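Local coordinates for intracellular exo-alpha-(1->5)-L-arabinofuranosidase (Bifidobacterium longum, PDB 2Y2W), which hydrolyses terminal alpha-(1->5)-linked L-arabinofuranosyl bonds in branched and debranched arabinans, and is also active on wheat arabinoxylan, in plant cell-wall breakdown, at residues Y119-E122 with D123-P127; D179-E182 with Y183-A187; T190-A193 with D194-V197. One frame throughout, in Å; residues are numbered along the deposited sequence.

Interaction 1. Residues Y119-E122 with D123-P127; sequences YNWE and DGIGP
N120 and D123 hold each other twice across a tight turn. The backbone N of D123 donates to N120 O at 3.0 Å, coming from above the carbonyl plane, and the side-chain amide returns the grip: N120 ND2 reaches D123 OD2 at 3.2 Å with a fairly straight N-H (158°). The two side chains run alongside each other, pointing the same way, yet amide and carboxylate are almost perpendicular (86°). The bond therefore lies in the amide plane but meets OD2 on its syn side, well out of the carboxylate plane. A water ties the pair a third time, accepting from N120 N and donating to D123 OD2. That same oxygen forms a salt bridge with R134, so OD2 collects three partners and would probably stay ionised.

Two weak backbone bonds continue the winding, G124 N to W121 O at 3.4 Å and I125 N to E122 O at 3.3 Å. Together with the D123-N120 bond they are three successive i to i+3 bonds that wind the loop into a tight turn. G124 CA lies 4.0 Å from Y119 OH. Farther out, I125 sets CG1 between its own backbone N and carbonyl carbon (chi1 67°), which brings CG1 close to E122 O and CD1 to 4.1 Å from W121 CZ3. E122 CG lies over one face of the indole, while its carboxylate turns to a salt bridge with R172.

The turn belongs to the long connection between barrel strand 107-110 and strand 134-136; W121 rests on helix 174-185, its ring meeting Y183 there and W192 of helix 191-198, and I125 also meets helix 149-159.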
ATOM      1  N   TYR D 119      13.340   2.336  -7.873  1.00 21.38           N
ATOM      2  CA  TYR D 119      13.708   1.947  -9.227  1.00 21.36           C
ATOM      3  C   TYR D 119      12.574   1.210  -9.934  1.00 21.42           C
ATOM      4  O   TYR D 119      11.990   0.281  -9.380  1.00 21.37           O
ATOM      5  CB  TYR D 119      14.975   1.084  -9.179  1.00 21.35           C
ATOM      6  CG  TYR D 119      15.404   0.494 -10.500  1.00 21.27           C
ATOM      7  CD1 TYR D 119      15.738   1.311 -11.584  1.00 21.24           C
ATOM      8  CD2 TYR D 119      15.495  -0.885 -10.664  1.00 21.44           C
ATOM      9  CE1 TYR D 119      16.141   0.766 -12.800  1.00 21.11           C
ATOM     10  CE2 TYR D 119      15.897  -1.439 -11.873  1.00 21.73           C
ATOM     11  CZ  TYR D 119      16.218  -0.608 -12.933  1.00 21.31           C
ATOM     12  OH  TYR D 119      16.613  -1.164 -14.122  1.00 22.39           O
ATOM     13  N   ASN D 120      12.264   1.642 -11.154  1.00 21.58           N
ATOM     14  CA  ASN D 120      11.266   0.971 -11.989  1.00 21.90           C
ATOM     15  C   ASN D 120      11.966   0.081 -13.013  1.00 22.02           C
ATOM     16  O   ASN D 120      12.648   0.581 -13.909  1.00 22.01           O
ATOM     17  CB  ASN D 120      10.372   1.994 -12.694  1.00 21.88           C
ATOM     18  CG  ASN D 120       9.872   3.080 -11.761  1.00 22.24           C
ATOM     19  OD1 ASN D 120       9.250   2.799 -10.734  1.00 22.93           O
ATOM     20  ND2 ASN D 120      10.135   4.333 -12.119  1.00 22.15           N
ATOM     21  N   TRP D 121      11.797  -1.233 -12.874  1.00 22.12           N
ATOM     22  CA  TRP D 121      12.587  -2.204 -13.635  1.00 22.40           C
ATOM     23  C   TRP D 121      12.361  -2.158 -15.153  1.00 22.77           C
ATOM     24  O   TRP D 121      13.240  -2.551 -15.919  1.00 22.84           O
ATOM     25  CB  TRP D 121      12.378  -3.623 -13.085  1.00 22.30           C
ATOM     26  CG  TRP D 121      11.010  -4.161 -13.321  1.00 21.64           C
ATOM     27  CD1 TRP D 121       9.930  -4.045 -12.498  1.00 21.48           C
ATOM     28  CD2 TRP D 121      10.568  -4.895 -14.464  1.00 21.17           C
ATOM     29  NE1 TRP D 121       8.838  -4.662 -13.057  1.00 20.96           N
ATOM     30  CE2 TRP D 121       9.202  -5.192 -14.266  1.00 21.21           C
ATOM     31  CE3 TRP D 121      11.191  -5.330 -15.642  1.00 20.92           C
ATOM     32  CZ2 TRP D 121       8.447  -5.904 -15.202  1.00 21.44           C
ATOM     33  CZ3 TRP D 121      10.444  -6.041 -16.569  1.00 20.79           C
ATOM     34  CH2 TRP D 121       9.085  -6.320 -16.342  1.00 21.49           C
ATOM     35  N   GLU D 122      11.190  -1.681 -15.571  1.00 23.27           N
ATOM     36  CA  GLU D 122      10.849  -1.541 -16.992  1.00 23.89           C
ATOM     37  C   GLU D 122      11.611  -0.400 -17.660  1.00 24.30           C
ATOM     38  O   GLU D 122      11.747  -0.374 -18.886  1.00 24.31           O
ATOM     39  CB  GLU D 122       9.344  -1.312 -17.193  1.00 23.86           C
ATOM     40  CG  GLU D 122       8.426  -2.267 -16.447  1.00 24.24           C
ATOM     41  CD  GLU D 122       8.033  -1.748 -15.071  1.00 25.23           C
ATOM     42  OE1 GLU D 122       8.898  -1.182 -14.366  1.00 25.05           O
ATOM     43  OE2 GLU D 122       6.855  -1.914 -14.690  1.00 25.79           O
ATOM     44  N   ASP D 123      12.090   0.546 -16.855  1.00 24.78           N
ATOM     45  CA  ASP D 123      12.871   1.678 -17.361  1.00 25.39           C
ATOM     46  C   ASP D 123      14.196   1.240 -17.976  1.00 25.77           C
ATOM     47  O   ASP D 123      14.783   1.970 -18.777  1.00 25.76           O
ATOM     48  CB  ASP D 123      13.136   2.699 -16.248  1.00 25.36           C
ATOM     49  CG  ASP D 123      11.896   3.481 -15.861  1.00 25.33           C
ATOM     50  OD1 ASP D 123      10.923   3.501 -16.646  1.00 25.15           O
ATOM     51  OD2 ASP D 123      11.901   4.088 -14.770  1.00 25.15           O
ATOM     52  N   GLY D 124      14.657   0.050 -17.596  1.00 26.25           N
ATOM     53  CA  GLY D 124      15.941  -0.469 -18.053  1.00 27.11           C
ATOM     54  C   GLY D 124      15.850  -1.580 -19.081  1.00 27.75           C
ATOM     55  O   GLY D 124      16.853  -2.219 -19.392  1.00 27.90           O
ATOM     56  N   ILE D 125      14.648  -1.820 -19.602  1.00 28.41           N
ATOM     57  CA  ILE D 125      14.436  -2.834 -20.641  1.00 28.91           C
ATOM     58  C   ILE D 125      14.091  -2.185 -21.982  1.00 29.35           C
ATOM     59  O   ILE D 125      13.802  -0.985 -22.050  1.00 29.28           O
ATOM     60  CB  ILE D 125      13.342  -3.881 -20.254  1.00 28.88           C
ATOM     61  CG1 ILE D 125      11.953  -3.232 -20.181  1.00 28.72           C
ATOM     62  CG2 ILE D 125      13.706  -4.590 -18.955  1.00 28.81           C
ATOM     63  CD1 ILE D 125      10.800  -4.212 -20.190  1.00 28.86           C
ATOM     64  N   GLY D 126      14.126  -2.986 -23.044  1.00 29.86           N
ATOM     65  CA  GLY D 126      13.837  -2.494 -24.386  1.00 30.48           C
ATOM     66  C   GLY D 126      15.017  -1.768 -25.001  1.00 30.97           C
ATOM     67  O   GLY D 126      16.120  -1.794 -24.445  1.00 30.89           O
ATOM     68  N   PRO D 127      14.794  -1.115 -26.157  1.00 31.43           N
ATOM     69  CA  PRO D 127      15.853  -0.384 -26.864  1.00 31.76           C
ATOM     70  C   PRO D 127      16.352   0.820 -26.063  1.00 31.96           C
ATOM     71  O   PRO D 127      15.542   1.633 -25.607  1.00 32.01           O
ATOM     72  CB  PRO D 127      15.161   0.077 -28.157  1.00 31.84           C
ATOM     73  CG  PRO D 127      13.953  -0.811 -28.295  1.00 31.73           C
ATOM     74  CD  PRO D 127      13.517  -1.074 -26.893  1.00 31.44           C
TER
HETATM   75  O   HOH W   1      13.502   3.575 -12.883  1.00 20.83           O

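Interaction 2. Residues D179-E182 with Y183-A187; sequences DELE and YVNGA
V184 packs against the carbonyl oxygen of E180, one turn back along the C-terminal end of alpha-helix 174-185, in the segment between strands 162-167 and 209-212 of the (beta/alpha)8 barrel. Its backbone N donates to E180 O at 2.9 Å, and the same oxygen is met by V184 CB at 3.2 Å. With CG1 placed between the backbone N and the carbonyl carbon (chi1 87°), that methyl also leans back over the preceding turn, near both E180 O and L181 O. Y183 N to D179 O and N185 N to L181 O continue the regular i to i+4 pattern, each donor modestly tilted from the carbonyl plane. Side chains meet more lightly: those of L181 and N185 cross obliquely, CD1 of L181 4.1 Å from ND2 of N185.

The polar ends are positioned from outside this turn. N185 ND2 donates to the backbone O of I207. E182 stretches out fully from CG, and its OE2 bonds to T190 OG1 at the start of the next helix. Y183, its CG anti to the backbone N, swings its ring away from the turn toward D150 and N199, which hold its OH. L181, V184 and N185 all touch W210 on strand 209-212, while E180 touches L165 and V167 on strand 162-167; this face of the helix thus packs on the barrel wall. E182 also packs on R135 of the third subunit.

At the helix end G186 is the first residue to leave helical angles. Its N still reaches E182 O at 2.9 Å, but from above the carbonyl plane, with an N-H...O angle of 137° and a C=O...N angle of 129°.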
ATOM      1  N   ASP D 179       5.630  -9.176 -12.160  1.00 19.33           N
ATOM      2  CA  ASP D 179       5.817  -8.754 -13.549  1.00 19.60           C
ATOM      3  C   ASP D 179       7.254  -9.010 -14.023  1.00 19.77           C
ATOM      4  O   ASP D 179       7.460  -9.570 -15.103  1.00 19.64           O
ATOM      5  CB  ASP D 179       5.430  -7.279 -13.739  1.00 19.53           C
ATOM      6  CG  ASP D 179       3.920  -7.036 -13.652  1.00 19.63           C
ATOM      7  OD1 ASP D 179       3.131  -8.009 -13.624  1.00 19.16           O
ATOM      8  OD2 ASP D 179       3.519  -5.851 -13.608  1.00 19.52           O
ATOM      9  N   GLU D 180       8.237  -8.618 -13.209  1.00 20.04           N
ATOM     10  CA  GLU D 180       9.652  -8.827 -13.540  1.00 20.49           C
ATOM     11  C   GLU D 180      10.020 -10.308 -13.570  1.00 20.57           C
ATOM     12  O   GLU D 180      10.827 -10.731 -14.395  1.00 20.70           O
ATOM     13  CB  GLU D 180      10.574  -8.067 -12.577  1.00 20.63           C
ATOM     14  CG  GLU D 180      12.063  -8.238 -12.898  1.00 21.25           C
ATOM     15  CD  GLU D 180      12.951  -7.176 -12.276  1.00 22.45           C
ATOM     16  OE1 GLU D 180      12.751  -6.827 -11.089  1.00 22.77           O
ATOM     17  OE2 GLU D 180      13.870  -6.702 -12.983  1.00 23.07           O
ATOM     18  N   LEU D 181       9.426 -11.084 -12.666  1.00 20.72           N
ATOM     19  CA  LEU D 181       9.633 -12.527 -12.614  1.00 20.76           C
ATOM     20  C   LEU D 181       9.184 -13.192 -13.918  1.00 20.88           C
ATOM     21  O   LEU D 181       9.905 -14.006 -14.493  1.00 20.89           O
ATOM     22  CB  LEU D 181       8.886 -13.118 -11.411  1.00 20.75           C
ATOM     23  CG  LEU D 181       8.796 -14.637 -11.232  1.00 20.49           C
ATOM     24  CD1 LEU D 181      10.172 -15.273 -11.071  1.00 20.39           C
ATOM     25  CD2 LEU D 181       7.916 -14.953 -10.042  1.00 20.46           C
ATOM     26  N   GLU D 182       7.990 -12.826 -14.374  1.00 20.97           N
ATOM     27  CA  GLU D 182       7.433 -13.317 -15.628  1.00 21.19           C
ATOM     28  C   GLU D 182       8.275 -12.871 -16.826  1.00 21.18           C
ATOM     29  O   GLU D 182       8.526 -13.659 -17.734  1.00 21.07           O
ATOM     30  CB  GLU D 182       5.993 -12.827 -15.770  1.00 21.25           C
ATOM     31  CG  GLU D 182       5.224 -13.373 -16.960  1.00 22.35           C
ATOM     32  CD  GLU D 182       3.776 -12.888 -16.989  1.00 24.12           C
ATOM     33  OE1 GLU D 182       3.284 -12.380 -15.954  1.00 24.35           O
ATOM     34  OE2 GLU D 182       3.119 -13.026 -18.042  1.00 24.54           O
ATOM     35  N   TYR D 183       8.710 -11.611 -16.819  1.00 21.27           N
ATOM     36  CA  TYR D 183       9.514 -11.060 -17.912  1.00 21.36           C
ATOM     37  C   TYR D 183      10.858 -11.764 -18.021  1.00 21.62           C
ATOM     38  O   TYR D 183      11.324 -12.075 -19.120  1.00 21.69           O
ATOM     39  CB  TYR D 183       9.738  -9.555 -17.726  1.00 21.22           C
ATOM     40  CG  TYR D 183      10.704  -8.953 -18.725  1.00 20.89           C
ATOM     41  CD1 TYR D 183      10.252  -8.450 -19.941  1.00 20.47           C
ATOM     42  CD2 TYR D 183      12.073  -8.895 -18.456  1.00 20.70           C
ATOM     43  CE1 TYR D 183      11.131  -7.906 -20.862  1.00 20.33           C
ATOM     44  CE2 TYR D 183      12.963  -8.355 -19.372  1.00 20.15           C
ATOM     45  CZ  TYR D 183      12.485  -7.861 -20.571  1.00 20.36           C
ATOM     46  OH  TYR D 183      13.360  -7.322 -21.481  1.00 20.16           O
ATOM     47  N   VAL D 184      11.469 -12.013 -16.870  1.00 21.89           N
ATOM     48  CA  VAL D 184      12.820 -12.541 -16.814  1.00 22.23           C
ATOM     49  C   VAL D 184      12.896 -14.070 -17.001  1.00 22.43           C
ATOM     50  O   VAL D 184      13.860 -14.576 -17.583  1.00 22.57           O
ATOM     51  CB  VAL D 184      13.517 -12.077 -15.507  1.00 22.31           C
ATOM     52  CG1 VAL D 184      13.237 -13.028 -14.357  1.00 22.24           C
ATOM     53  CG2 VAL D 184      14.996 -11.928 -15.718  1.00 22.65           C
ATOM     54  N   ASN D 185      11.879 -14.795 -16.533  1.00 22.48           N
ATOM     55  CA  ASN D 185      11.950 -16.258 -16.449  1.00 22.69           C
ATOM     56  C   ASN D 185      10.818 -17.018 -17.131  1.00 22.91           C
ATOM     57  O   ASN D 185      10.855 -18.247 -17.219  1.00 22.95           O
ATOM     58  CB  ASN D 185      12.047 -16.704 -14.984  1.00 22.57           C
ATOM     59  CG  ASN D 185      13.440 -16.536 -14.407  1.00 22.59           C
ATOM     60  OD1 ASN D 185      14.419 -16.359 -15.140  1.00 22.31           O
ATOM     61  ND2 ASN D 185      13.538 -16.593 -13.083  1.00 22.30           N
ATOM     62  N   GLY D 186       9.813 -16.291 -17.606  1.00 23.26           N
ATOM     63  CA  GLY D 186       8.655 -16.910 -18.235  1.00 23.62           C
ATOM     64  C   GLY D 186       8.990 -17.566 -19.558  1.00 23.98           C
ATOM     65  O   GLY D 186       9.954 -17.187 -20.226  1.00 24.01           O
ATOM     66  N   ALA D 187       8.200 -18.567 -19.930  1.00 24.20           N
ATOM     67  CA  ALA D 187       8.314 -19.183 -21.242  1.00 24.47           C
ATOM     68  C   ALA D 187       7.719 -18.241 -22.287  1.00 24.62           C
ATOM     69  O   ALA D 187       6.769 -17.517 -21.986  1.00 24.63           O
ATOM     70  CB  ALA D 187       7.594 -20.524 -21.257  1.00 24.41           C
TER

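Interaction 3. Residues T190-A193 with D194-V197; sequences TAWA and DQRV
T190 O takes the N-H of D194 at 2.8 Å, nearly along the C=O axis, and opens the run of backbone bonds. V197 N to A193 O follows at 3.1 Å, in the carbonyl plane. Between them Q195 N is shared: it donates to A191 O at 3.3 Å and, weakly and at a poorer angle of 125°, to W192 O.

Polar side chains work mostly beyond this turn. The carboxylate of D194 folds back beside T190, where OD1 bonds to the N of G189. T190, in the N-cap position, makes no capping bond with its side chain; besides its bond to E182, its OG1 bonds to the backbone O of M133 of the third subunit. These bonds mark the first turn of helix 191-198, a short helix that follows helix 174-185 on the outside of the (beta/alpha)8 barrel. R196 bends at chi2 and chi3, curling the guanidinium back so that one face lies over A193 O and NH2 is 3.6 Å from A193 CB. Its NE donates to Y183 O and its NH1 to I201 O.

Packing is led by W192 and Q195, which lie side by side and point the same way. Both place CG beside the backbone N, anti to the carbonyl carbon (chi1 -85° for Q195), and Q195 then extends beyond CG to bring NE2 to 3.8 Å from both W192 CE3 and CZ3. Amide and ring planes are 39° apart. The Q195 side chain also touches Y183 and I125. An alanine in place of Q195 would remove the amide from beside the indole and is likely to leave a gap between W192, Y183 and I125. W192 packs on R134 of the third subunit, and V197 CG2 sits 3.4 Å from A193 O.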
ATOM      1  N   THR D 190       3.668 -15.447 -23.506  1.00 25.30           N
ATOM      2  CA  THR D 190       2.954 -14.538 -22.620  1.00 25.25           C
ATOM      3  C   THR D 190       3.451 -13.116 -22.913  1.00 25.21           C
ATOM      4  O   THR D 190       4.582 -12.940 -23.375  1.00 25.13           O
ATOM      5  CB  THR D 190       3.156 -14.932 -21.135  1.00 25.41           C
ATOM      6  OG1 THR D 190       1.946 -14.713 -20.398  1.00 25.83           O
ATOM      7  CG2 THR D 190       4.298 -14.151 -20.496  1.00 25.26           C
ATOM      8  N   ALA D 191       2.611 -12.113 -22.660  1.00 25.08           N
ATOM      9  CA  ALA D 191       2.933 -10.729 -23.035  1.00 25.00           C
ATOM     10  C   ALA D 191       4.290 -10.251 -22.510  1.00 25.03           C
ATOM     11  O   ALA D 191       5.096  -9.716 -23.278  1.00 24.91           O
ATOM     12  CB  ALA D 191       1.827  -9.775 -22.610  1.00 24.98           C
ATOM     13  N   TRP D 192       4.531 -10.451 -21.213  1.00 24.92           N
ATOM     14  CA  TRP D 192       5.777 -10.031 -20.573  1.00 24.73           C
ATOM     15  C   TRP D 192       6.997 -10.770 -21.113  1.00 24.86           C
ATOM     16  O   TRP D 192       8.031 -10.155 -21.359  1.00 24.82           O
ATOM     17  CB  TRP D 192       5.706 -10.197 -19.051  1.00 24.62           C
ATOM     18  CG  TRP D 192       4.950  -9.116 -18.333  1.00 24.14           C
ATOM     19  CD1 TRP D 192       3.820  -9.270 -17.581  1.00 23.68           C
ATOM     20  CD2 TRP D 192       5.274  -7.717 -18.287  1.00 23.58           C
ATOM     21  NE1 TRP D 192       3.420  -8.061 -17.071  1.00 23.22           N
ATOM     22  CE2 TRP D 192       4.289  -7.088 -17.491  1.00 23.41           C
ATOM     23  CE3 TRP D 192       6.297  -6.934 -18.844  1.00 23.22           C
ATOM     24  CZ2 TRP D 192       4.295  -5.710 -17.236  1.00 22.84           C
ATOM     25  CZ3 TRP D 192       6.301  -5.560 -18.592  1.00 22.91           C
ATOM     26  CH2 TRP D 192       5.304  -4.965 -17.794  1.00 22.90           C
ATOM     27  N   ALA D 193       6.874 -12.084 -21.293  1.00 25.05           N
ATOM     28  CA  ALA D 193       7.980 -12.906 -21.791  1.00 25.44           C
ATOM     29  C   ALA D 193       8.296 -12.610 -23.252  1.00 25.80           C
ATOM     30  O   ALA D 193       9.462 -12.601 -23.645  1.00 25.89           O
ATOM     31  CB  ALA D 193       7.690 -14.380 -21.597  1.00 25.23           C
ATOM     32  N   ASP D 194       7.251 -12.366 -24.047  1.00 26.25           N
ATOM     33  CA  ASP D 194       7.402 -12.001 -25.457  1.00 26.68           C
ATOM     34  C   ASP D 194       8.170 -10.691 -25.639  1.00 26.85           C
ATOM     35  O   ASP D 194       8.854 -10.510 -26.650  1.00 26.97           O
ATOM     36  CB  ASP D 194       6.043 -11.935 -26.157  1.00 26.74           C
ATOM     37  CG  ASP D 194       5.442 -13.316 -26.412  1.00 27.61           C
ATOM     38  OD1 ASP D 194       6.014 -14.326 -25.946  1.00 28.42           O
ATOM     39  OD2 ASP D 194       4.388 -13.390 -27.084  1.00 28.12           O
ATOM     40  N   GLN D 195       8.062  -9.795 -24.660  1.00 27.01           N
ATOM     41  CA  GLN D 195       8.860  -8.570 -24.639  1.00 27.33           C
ATOM     42  C   GLN D 195      10.347  -8.876 -24.517  1.00 27.22           C
ATOM     43  O   GLN D 195      11.158  -8.276 -25.215  1.00 27.28           O
ATOM     44  CB  GLN D 195       8.424  -7.635 -23.508  1.00 27.44           C
ATOM     45  CG  GLN D 195       7.255  -6.731 -23.860  1.00 28.20           C
ATOM     46  CD  GLN D 195       6.960  -5.708 -22.777  1.00 29.49           C
ATOM     47  OE1 GLN D 195       7.854  -4.998 -22.311  1.00 29.50           O
ATOM     48  NE2 GLN D 195       5.693  -5.621 -22.376  1.00 30.05           N
ATOM     49  N   ARG D 196      10.694  -9.816 -23.640  1.00 27.22           N
ATOM     50  CA  ARG D 196      12.084 -10.248 -23.475  1.00 27.24           C
ATOM     51  C   ARG D 196      12.629 -10.826 -24.778  1.00 27.25           C
ATOM     52  O   ARG D 196      13.755 -10.520 -25.175  1.00 27.28           O
ATOM     53  CB  ARG D 196      12.204 -11.283 -22.359  1.00 27.21           C
ATOM     54  CG  ARG D 196      13.616 -11.463 -21.821  1.00 27.36           C
ATOM     55  CD  ARG D 196      13.946 -12.919 -21.521  1.00 27.67           C
ATOM     56  NE  ARG D 196      12.831 -13.640 -20.917  1.00 28.20           N
ATOM     57  CZ  ARG D 196      12.144 -14.613 -21.512  1.00 28.25           C
ATOM     58  NH1 ARG D 196      12.452 -15.010 -22.741  1.00 28.05           N
ATOM     59  NH2 ARG D 196      11.143 -15.194 -20.868  1.00 28.29           N
ATOM     60  N   VAL D 197      11.817 -11.659 -25.430  1.00 27.25           N
ATOM     61  CA  VAL D 197      12.151 -12.245 -26.728  1.00 27.16           C
ATOM     62  C   VAL D 197      12.382 -11.150 -27.777  1.00 27.12           C
ATOM     63  O   VAL D 197      13.378 -11.177 -28.502  1.00 27.22           O
ATOM     64  CB  VAL D 197      11.043 -13.229 -27.208  1.00 27.26           C
ATOM     65  CG1 VAL D 197      11.377 -13.804 -28.580  1.00 27.09           C
ATOM     66  CG2 VAL D 197      10.842 -14.354 -26.193  1.00 26.92           C
TER

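Along the chain the three interactions come in series, and all lie on one side of the chain's centre, at the periphery of the (beta/alpha)8 barrel. Centres of interactions 2 and 3 are about 8 Å apart; interaction 1 is about 13 Å from the former and 14 Å from the latter. Helices 174-185 and 191-198 follow each other directly and are bonded to each other through backbone and side chains, while the loop turn of 119-127 packs against both. W121 and I125 both reach the two helices, W121 CH2 lying 3.6 Å from Y183 CB and 3.7 Å from W192 CZ3. N120 packs on the second subunit and interactions 2 and 3 touch the third, consistent with a place in the subunit contacts.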